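Local coordinates for protein cytosol aminopeptidase (Staphylococcus aureus subsp. aureus, PDB 3KZW) that probably removes amino acids one at a time from the N-terminus of peptides, as a metal-dependent leucyl aminopeptidase, at residues T392-A397 / L463-F468. Numbering follows the deposited sequence.
Sequences TLTGAA and LFAASF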
# COMPACT_ATOMS: atom_id res chain seq x y z
N THR A 392 -2.49 -16.81 -21.32
CA THR A 392 -2.34 -16.47 -19.92
C THR A 392 -2.75 -15.01 -19.76
O THR A 392 -1.90 -14.12 -19.72
CB THR A 392 -0.88 -16.68 -19.43
OG1 THR A 392 0.02 -15.99 -20.31
CG2 THR A 392 -0.52 -18.15 -19.40
N LEU A 393 -4.05 -14.77 -19.68
CA LEU A 393 -4.59 -13.40 -19.73
C LEU A 393 -4.70 -12.69 -18.39
O LEU A 393 -3.99 -11.73 -18.13
CB LEU A 393 -5.96 -13.36 -20.42
CG LEU A 393 -6.06 -13.22 -21.94
CD1 LEU A 393 -7.41 -12.61 -22.29
CD2 LEU A 393 -4.94 -12.38 -22.53
N THR A 394 -5.61 -13.17 -17.55
CA THR A 394 -6.12 -12.38 -16.43
C THR A 394 -5.74 -12.92 -15.06
O THR A 394 -5.76 -14.13 -14.84
CB THR A 394 -7.67 -12.27 -16.50
OG1 THR A 394 -8.09 -12.24 -17.86
CG2 THR A 394 -8.14 -11.01 -15.82
N GLY A 395 -5.40 -12.02 -14.15
CA GLY A 395 -5.23 -12.36 -12.75
C GLY A 395 -6.57 -12.72 -12.11
O GLY A 395 -6.62 -13.57 -11.22
N ALA A 396 -7.64 -12.09 -12.58
CA ALA A 396 -8.99 -12.32 -12.06
C ALA A 396 -9.48 -13.75 -12.26
O ALA A 396 -10.25 -14.26 -11.44
CB ALA A 396 -9.98 -11.33 -12.67
N ALA A 397 -9.03 -14.40 -13.33
CA ALA A 397 -9.35 -15.81 -13.58
C ALA A 397 -8.74 -16.71 -12.50
O ALA A 397 -9.36 -17.70 -12.09
CB ALA A 397 -8.88 -16.23 -14.96
N LEU A 463 -14.15 -11.90 -17.42
CA LEU A 463 -15.29 -11.95 -18.33
C LEU A 463 -15.19 -10.85 -19.39
O LEU A 463 -15.50 -11.08 -20.56
CB LEU A 463 -16.62 -11.83 -17.56
CG LEU A 463 -16.86 -12.54 -16.22
CD1 LEU A 463 -18.27 -12.27 -15.76
CD2 LEU A 463 -16.61 -14.04 -16.30
N PHE A 464 -14.73 -9.67 -18.96
CA PHE A 464 -14.50 -8.55 -19.86
C PHE A 464 -13.46 -8.90 -20.93
O PHE A 464 -13.69 -8.68 -22.12
CB PHE A 464 -14.04 -7.32 -19.07
CG PHE A 464 -13.84 -6.09 -19.92
CD1 PHE A 464 -12.66 -5.88 -20.61
CD2 PHE A 464 -14.85 -5.13 -20.02
CE1 PHE A 464 -12.48 -4.75 -21.39
CE2 PHE A 464 -14.67 -3.99 -20.80
CZ PHE A 464 -13.49 -3.81 -21.49
N ALA A 465 -12.32 -9.43 -20.50
CA ALA A 465 -11.25 -9.83 -21.41
C ALA A 465 -11.74 -10.83 -22.46
O ALA A 465 -11.41 -10.72 -23.64
CB ALA A 465 -10.08 -10.41 -20.63
N ALA A 466 -12.53 -11.81 -22.01
CA ALA A 466 -13.09 -12.83 -22.89
C ALA A 466 -14.03 -12.21 -23.92
O ALA A 466 -13.99 -12.56 -25.10
CB ALA A 466 -13.82 -13.88 -22.08
N SER A 467 -14.87 -11.28 -23.46
CA SER A 467 -15.78 -10.54 -24.33
C SER A 467 -15.03 -9.75 -25.39
O SER A 467 -15.45 -9.68 -26.54
CB SER A 467 -16.65 -9.60 -23.50
OG SER A 467 -17.56 -8.89 -24.32
N PHE A 468 -13.90 -9.16 -24.98
CA PHE A 468 -13.07 -8.38 -25.89
C PHE A 468 -12.47 -9.25 -27.00
O PHE A 468 -12.53 -8.88 -28.17
CB PHE A 468 -11.96 -7.66 -25.11
CG PHE A 468 -11.20 -6.65 -25.93
CD1 PHE A 468 -10.08 -7.04 -26.66
CD2 PHE A 468 -11.59 -5.32 -25.96
CE1 PHE A 468 -9.36 -6.11 -27.42
CE2 PHE A 468 -10.88 -4.39 -26.71
CZ PHE A 468 -9.77 -4.78 -27.45
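The methyl group of Ala465 shows how one small side chain can pack a helix against the loop that follows a strand. CB of Ala465 faces two consecutive residues of 392-397, lying 3.8 Å from CD1 of Leu393 and 3.9 Å from OG1 of Thr394. The first is an apolar methyl-to-methyl contact; the second is van der Waals packing of the methyl against a hydroxyl oxygen whose hydrogen-bond partner is Asp482. Thr394 and Ala465 form the nearest CA pair of the two segments, 7.6 Å apart, a gap that the short alanine side chain helps to bridge.

Thr394 holds its hydroxyl beside its own backbone N (chi1 -34°) and its CG2 anti to that N, which brings OG1 near the Ala465 methyl. The same oxygen hydrogen-bonds OD2 of Asp482, while OD1 of that carboxylate binds the backbone N of Leu393, so one aspartate ties down both residues that meet Ala465. Leu393 also packs on Leu372 of helix 368-380 and on His480 of strand 478-482, and Arg369 of helix 368-380 touches Ala465.

The whole is a small, largely buried contact in the catalytic domain: the loop between strand 386-391 and helix 395-401 rests on helix 461-470, with Asp482 on the parallel neighbouring strand 478-482 fixing it, an arrangement in keeping with the alpha/beta fold of cytosol aminopeptidases.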